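Local coordinates for MGS-M5 (Unidentified, PDB 4Q3N), which probably catalyses the NAD-dependent interconversion of L-lactate and pyruvate, as a lactate dehydrogenase with a Rossmann-type nucleotide-binding domain, at residues I157-Y171 against F181-P193. Residues are numbered along the deposited sequence; the frame is centred on the assembly and turned at random.
Sequences ISQYIHIDSRNVHAY and FVCWSNANVGAKP. With ACT (acetate ion), chain E.
The first torsions of His169 and Asn188 bring an imidazole edge and a carboxamide together: CG of His169 stands anti to the carbonyl carbon and beside the backbone N (chi1 -51°), while CG of Asn188 sits between its backbone N and carbonyl carbon (chi1 42°). The two groups cross with their planes 56° apart, Asn188 ND2 lying 3.4 Å from His169 CD2 at the ring edge. That amide nitrogen also donates to Gly190 O over 2.8 Å, from above the carbonyl plane, and the same oxygen meets the polarised edge carbon His169 CD2 at 3.1 Å. Asparagine suits the place because its short amide can reach Gly190 O, though through a bent bond, and an alanine here would probably leave Gly190 O without this donor and open a gap beside the edge of the His169 ring.

The backbones of the same two residues form an antiparallel hydrogen-bonded pair, His169 N to Asn188 O at 2.7 Å with the reverse bond alongside. Gly190, second residue of the type II' turn Val189-Lys192, takes a positive phi that favours glycine and gives its N to Asn167 O. Val168 and Val189 point to the other face, where Val189 packs against Ile161 at the end of the helix and Ile163 in the loop beyond it: Val189 CG2 meets Ile161 CD1 tip to tip at 3.7 Å, and CG1 touches Ile163 CG2. Farther along, Ala170 and Ala187 are small enough for their CB atoms to approach to 3.6 Å; Cys183 N then bonds Tyr171 O almost straight at 3.1 Å, and a water bridges Tyr171 N to Cys183 O and Asn186 O.

His169 stacks on His169 of the second subunit, so this face lies at a subunit interface. Behind the opposite face runs helix 147-161, while 168-173 lies between strands 181-182 and 188-189 in the antiparallel sheet of the C-terminal domain; helix 206-227 packs on Val182 and Trp184, and helix 292-311 on Phe181 and Cys183.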
loop_
_atom_site.group_PDB
_atom_site.type_symbol
_atom_site.label_atom_id
_atom_site.label_comp_id
_atom_site.label_asym_id
_atom_site.label_seq_id
_atom_site.Cartn_x
_atom_site.Cartn_y
_atom_site.Cartn_z
ATOM N N ILE A 157 -15.172 -6.052 -20.376
ATOM C CA ILE A 157 -14.307 -5.753 -21.528
ATOM C C ILE A 157 -12.930 -6.402 -21.336
ATOM O O ILE A 157 -12.400 -6.994 -22.284
ATOM C CB ILE A 157 -14.173 -4.242 -21.724
ATOM C CG1 ILE A 157 -15.522 -3.626 -22.176
ATOM C CG2 ILE A 157 -13.095 -3.894 -22.726
ATOM C CD1 ILE A 157 -15.487 -2.063 -22.002
ATOM N N SER A 158 -12.402 -6.388 -20.110
ATOM C CA SER A 158 -11.040 -6.872 -19.879
ATOM C C SER A 158 -10.950 -8.359 -20.127
ATOM O O SER A 158 -9.900 -8.868 -20.541
ATOM C CB SER A 158 -10.556 -6.550 -18.458
ATOM O OG SER A 158 -11.179 -7.422 -17.541
ATOM N N GLN A 159 -12.045 -9.071 -19.874
ATOM C CA GLN A 159 -12.080 -10.488 -20.122
ATOM C C GLN A 159 -12.046 -10.836 -21.619
ATOM O O GLN A 159 -11.643 -11.948 -21.971
ATOM C CB GLN A 159 -13.337 -11.140 -19.446
ATOM C CG GLN A 159 -13.323 -11.025 -17.935
ATOM C CD GLN A 159 -12.006 -11.438 -17.302
ATOM O OE1 GLN A 159 -11.780 -12.617 -17.080
ATOM N NE2 GLN A 159 -11.134 -10.455 -16.978
ATOM N N TYR A 160 -12.529 -9.955 -22.491
ATOM C CA TYR A 160 -12.390 -10.204 -23.942
ATOM C C TYR A 160 -10.941 -9.935 -24.427
ATOM O O TYR A 160 -10.345 -10.729 -25.151
ATOM C CB TYR A 160 -13.340 -9.303 -24.774
ATOM C CG TYR A 160 -14.751 -9.845 -24.750
ATOM C CD1 TYR A 160 -15.573 -9.586 -23.669
ATOM C CD2 TYR A 160 -15.239 -10.639 -25.798
ATOM C CE1 TYR A 160 -16.873 -10.113 -23.608
ATOM C CE2 TYR A 160 -16.536 -11.196 -25.725
ATOM C CZ TYR A 160 -17.337 -10.897 -24.632
ATOM O OH TYR A 160 -18.630 -11.382 -24.533
ATOM N N ILE A 161 -10.398 -8.796 -24.039
ATOM C CA ILE A 161 -9.144 -8.353 -24.677
ATOM C C ILE A 161 -7.900 -8.624 -23.842
ATOM O O ILE A 161 -6.779 -8.348 -24.296
ATOM C CB ILE A 161 -9.207 -6.853 -25.009
ATOM C CG1 ILE A 161 -9.463 -6.024 -23.743
ATOM C CG2 ILE A 161 -10.378 -6.583 -25.992
ATOM C CD1 ILE A 161 -9.281 -4.509 -23.958
ATOM N N HIS A 162 -8.093 -9.193 -22.657
ATOM C CA HIS A 162 -6.978 -9.603 -21.782
ATOM C C HIS A 162 -6.017 -8.416 -21.533
ATOM O O HIS A 162 -4.792 -8.551 -21.692
ATOM C CB HIS A 162 -6.226 -10.781 -22.404
ATOM C CG HIS A 162 -7.140 -11.910 -22.775
ATOM N ND1 HIS A 162 -7.277 -12.370 -24.069
ATOM C CD2 HIS A 162 -8.025 -12.615 -22.025
ATOM C CE1 HIS A 162 -8.175 -13.347 -24.090
ATOM N NE2 HIS A 162 -8.644 -13.512 -22.864
ATOM N N ILE A 163 -6.607 -7.291 -21.152
ATOM C CA ILE A 163 -5.873 -6.060 -20.732
ATOM C C ILE A 163 -6.335 -5.732 -19.291
ATOM O O ILE A 163 -7.525 -5.886 -18.978
ATOM C CB ILE A 163 -6.203 -4.853 -21.677
ATOM C CG1 ILE A 163 -5.779 -5.144 -23.122
ATOM C CG2 ILE A 163 -5.599 -3.463 -21.122
ATOM C CD1 ILE A 163 -4.277 -5.329 -23.277
ATOM N N ASP A 164 -5.409 -5.358 -18.410
ATOM C CA ASP A 164 -5.714 -4.829 -17.079
ATOM C C ASP A 164 -6.986 -3.962 -17.145
ATOM O O ASP A 164 -7.049 -3.007 -17.924
ATOM C CB ASP A 164 -4.488 -4.013 -16.610
ATOM C CG ASP A 164 -4.554 -3.585 -15.136
ATOM O OD1 ASP A 164 -5.681 -3.497 -14.562
ATOM O OD2 ASP A 164 -3.452 -3.291 -14.560
ATOM N N SER A 165 -8.021 -4.308 -16.359
ATOM C CA SER A 165 -9.294 -3.571 -16.398
ATOM C C SER A 165 -9.091 -2.101 -16.064
ATOM O O SER A 165 -9.879 -1.210 -16.459
ATOM C CB SER A 165 -10.313 -4.201 -15.399
ATOM O OG SER A 165 -9.942 -4.046 -14.035
ATOM N N ARG A 166 -8.012 -1.827 -15.340
ATOM C CA ARG A 166 -7.740 -0.420 -14.927
ATOM C C ARG A 166 -7.232 0.398 -16.125
ATOM O O ARG A 166 -7.155 1.612 -16.056
ATOM C CB ARG A 166 -6.746 -0.388 -13.755
ATOM C CG ARG A 166 -7.387 -1.042 -12.487
ATOM C CD ARG A 166 -6.352 -1.353 -11.419
ATOM N NE ARG A 166 -5.214 -2.105 -11.944
ATOM C CZ ARG A 166 -4.165 -2.437 -11.213
ATOM N NH1 ARG A 166 -4.149 -2.150 -9.909
ATOM N NH2 ARG A 166 -3.171 -3.093 -11.776
ATOM N N ASN A 167 -6.936 -0.266 -17.240
ATOM C CA ASN A 167 -6.538 0.440 -18.473
ATOM C C ASN A 167 -7.758 0.647 -19.382
ATOM O O ASN A 167 -7.633 1.197 -20.458
ATOM C CB ASN A 167 -5.506 -0.371 -19.290
ATOM C CG ASN A 167 -4.072 -0.001 -19.007
ATOM O OD1 ASN A 167 -3.719 1.126 -18.599
ATOM N ND2 ASN A 167 -3.222 -0.961 -19.228
ATOM N N VAL A 168 -8.928 0.156 -18.958
ATOM C CA VAL A 168 -10.130 0.243 -19.778
ATOM C C VAL A 168 -10.914 1.462 -19.377
ATOM O O VAL A 168 -11.354 1.560 -18.251
ATOM C CB VAL A 168 -11.004 -1.049 -19.640
ATOM C CG1 VAL A 168 -12.340 -0.888 -20.432
ATOM C CG2 VAL A 168 -10.202 -2.286 -20.156
ATOM N N HIS A 169 -11.061 2.433 -20.277
ATOM C CA HIS A 169 -11.635 3.715 -19.864
ATOM C C HIS A 169 -12.946 3.937 -20.591
ATOM O O HIS A 169 -12.955 4.468 -21.700
ATOM C CB HIS A 169 -10.707 4.857 -20.167
ATOM C CG HIS A 169 -9.330 4.630 -19.640
ATOM N ND1 HIS A 169 -9.088 4.388 -18.303
ATOM C CD2 HIS A 169 -8.127 4.592 -20.266
ATOM C CE1 HIS A 169 -7.786 4.243 -18.120
ATOM N NE2 HIS A 169 -7.186 4.343 -19.295
ATOM N N ALA A 170 -14.036 3.540 -19.952
ATOM C CA ALA A 170 -15.356 3.565 -20.552
ATOM C C ALA A 170 -16.328 3.699 -19.379
ATOM O O ALA A 170 -15.983 3.251 -18.270
ATOM C CB ALA A 170 -15.617 2.265 -21.340
ATOM N N TYR A 171 -17.489 4.326 -19.618
ATOM C CA TYR A 171 -18.466 4.656 -18.574
ATOM C C TYR A 171 -19.810 4.009 -18.872
ATOM O O TYR A 171 -20.218 3.892 -20.051
ATOM C CB TYR A 171 -18.712 6.166 -18.445
ATOM C CG TYR A 171 -17.482 7.028 -18.140
ATOM C CD1 TYR A 171 -16.625 6.738 -17.078
ATOM C CD2 TYR A 171 -17.186 8.118 -18.927
ATOM C CE1 TYR A 171 -15.490 7.528 -16.824
ATOM C CE2 TYR A 171 -16.054 8.927 -18.687
ATOM C CZ TYR A 171 -15.221 8.622 -17.628
ATOM O OH TYR A 171 -14.120 9.411 -17.423
ATOM N N PHE A 181 -26.910 3.046 -19.653
ATOM C CA PHE A 181 -26.473 2.715 -21.001
ATOM C C PHE A 181 -24.958 2.903 -21.082
ATOM O O PHE A 181 -24.357 3.596 -20.242
ATOM C CB PHE A 181 -27.184 3.598 -22.047
ATOM C CG PHE A 181 -26.839 5.078 -21.922
ATOM C CD1 PHE A 181 -27.538 5.885 -21.021
ATOM C CD2 PHE A 181 -25.806 5.641 -22.676
ATOM C CE1 PHE A 181 -27.210 7.225 -20.872
ATOM C CE2 PHE A 181 -25.462 6.982 -22.550
ATOM C CZ PHE A 181 -26.174 7.792 -21.650
ATOM N N VAL A 182 -24.327 2.261 -22.060
ATOM C CA VAL A 182 -22.886 2.387 -22.223
ATOM C C VAL A 182 -22.601 3.571 -23.103
ATOM O O VAL A 182 -23.212 3.735 -24.139
ATOM C CB VAL A 182 -22.241 1.159 -22.909
ATOM C CG1 VAL A 182 -20.700 1.300 -22.935
ATOM C CG2 VAL A 182 -22.667 -0.127 -22.261
ATOM N N CYS A 183 -21.637 4.377 -22.719
ATOM C CA CYS A 183 -21.202 5.427 -23.620
ATOM C C CYS A 183 -20.083 4.853 -24.518
ATOM O O CYS A 183 -18.889 4.974 -24.207
ATOM C CB CYS A 183 -20.723 6.638 -22.801
ATOM S SG CYS A 183 -20.131 7.969 -23.815
ATOM N N TRP A 184 -20.460 4.173 -25.600
ATOM C CA TRP A 184 -19.437 3.601 -26.482
ATOM C C TRP A 184 -18.681 4.653 -27.304
ATOM O O TRP A 184 -17.608 4.359 -27.781
ATOM C CB TRP A 184 -20.059 2.576 -27.453
ATOM C CG TRP A 184 -20.596 1.295 -26.765
ATOM C CD1 TRP A 184 -21.894 0.817 -26.763
ATOM C CD2 TRP A 184 -19.819 0.338 -26.045
ATOM N NE1 TRP A 184 -21.963 -0.365 -26.062
ATOM C CE2 TRP A 184 -20.713 -0.687 -25.603
ATOM C CE3 TRP A 184 -18.456 0.247 -25.714
ATOM C CZ2 TRP A 184 -20.282 -1.795 -24.869
ATOM C CZ3 TRP A 184 -18.024 -0.842 -24.953
ATOM C CH2 TRP A 184 -18.939 -1.846 -24.528
ATOM N N SER A 185 -19.263 5.839 -27.539
ATOM C CA SER A 185 -18.624 6.827 -28.418
ATOM C C SER A 185 -17.365 7.408 -27.760
ATOM O O SER A 185 -16.491 7.954 -28.455
ATOM C CB SER A 185 -19.582 7.963 -28.755
ATOM O OG SER A 185 -19.963 8.631 -27.546
ATOM N N ASN A 186 -17.317 7.354 -26.438
ATOM C CA ASN A 186 -16.160 7.863 -25.652
ATOM C C ASN A 186 -15.533 6.755 -24.821
ATOM O O ASN A 186 -15.511 6.834 -23.593
ATOM C CB ASN A 186 -16.576 8.987 -24.694
ATOM C CG ASN A 186 -16.899 10.291 -25.392
ATOM O OD1 ASN A 186 -16.148 11.257 -25.286
ATOM N ND2 ASN A 186 -18.031 10.339 -26.093
ATOM N N ALA A 187 -15.101 5.679 -25.459
ATOM C CA ALA A 187 -14.565 4.535 -24.730
ATOM C C ALA A 187 -13.207 4.230 -25.329
ATOM O O ALA A 187 -13.077 4.264 -26.540
ATOM C CB ALA A 187 -15.482 3.335 -24.824
ATOM N N ASN A 188 -12.190 4.025 -24.491
ATOM C CA ASN A 188 -10.900 3.630 -25.002
ATOM C C ASN A 188 -10.184 2.619 -24.104
ATOM O O ASN A 188 -10.601 2.327 -22.971
ATOM C CB ASN A 188 -9.995 4.833 -25.256
ATOM C CG ASN A 188 -10.064 5.858 -24.188
ATOM O OD1 ASN A 188 -10.924 6.742 -24.231
ATOM N ND2 ASN A 188 -9.128 5.798 -23.240
ATOM N N VAL A 189 -9.153 2.015 -24.671
ATOM C CA VAL A 189 -8.314 1.102 -23.907
ATOM C C VAL A 189 -6.930 1.738 -23.937
ATOM O O VAL A 189 -6.350 1.919 -25.003
ATOM C CB VAL A 189 -8.345 -0.327 -24.505
ATOM C CG1 VAL A 189 -7.391 -1.260 -23.730
ATOM C CG2 VAL A 189 -9.783 -0.863 -24.467
ATOM N N GLY A 190 -6.440 2.172 -22.779
ATOM C CA GLY A 190 -5.198 2.932 -22.767
ATOM C C GLY A 190 -5.574 4.282 -23.362
ATOM O O GLY A 190 -6.430 4.989 -22.835
ATOM N N ALA A 191 -5.011 4.616 -24.507
ATOM C CA ALA A 191 -5.399 5.869 -25.157
ATOM C C ALA A 191 -6.155 5.581 -26.468
ATOM O O ALA A 191 -6.489 6.483 -27.211
ATOM C CB ALA A 191 -4.166 6.705 -25.426
ATOM N N LYS A 192 -6.360 4.312 -26.755
ATOM C CA LYS A 192 -6.844 3.856 -28.055
ATOM C C LYS A 192 -8.372 3.717 -28.111
ATOM O O LYS A 192 -8.935 2.960 -27.337
ATOM C CB LYS A 192 -6.191 2.506 -28.365
ATOM C CG LYS A 192 -6.648 1.817 -29.636
ATOM C CD LYS A 192 -5.687 0.689 -30.057
ATOM C CE LYS A 192 -6.133 0.057 -31.388
ATOM N NZ LYS A 192 -5.318 -1.168 -31.705
ATOM N N PRO A 193 -9.052 4.437 -29.032
ATOM C CA PRO A 193 -10.528 4.345 -29.083
ATOM C C PRO A 193 -11.008 2.904 -29.232
ATOM O O PRO A 193 -10.373 2.092 -29.939
ATOM C CB PRO A 193 -10.892 5.167 -30.331
ATOM C CG PRO A 193 -9.719 6.145 -30.496
ATOM C CD PRO A 193 -8.515 5.335 -30.070
HETATM C C ACT E . -4.941 -3.311 -28.472
HETATM O O ACT E . -5.619 -2.623 -29.294
HETATM O OXT ACT E . -4.037 -4.044 -28.959
HETATM C CH3 ACT E . -5.196 -3.322 -26.992
HETATM O O HOH W 1 -17.379 5.780 -22.058
#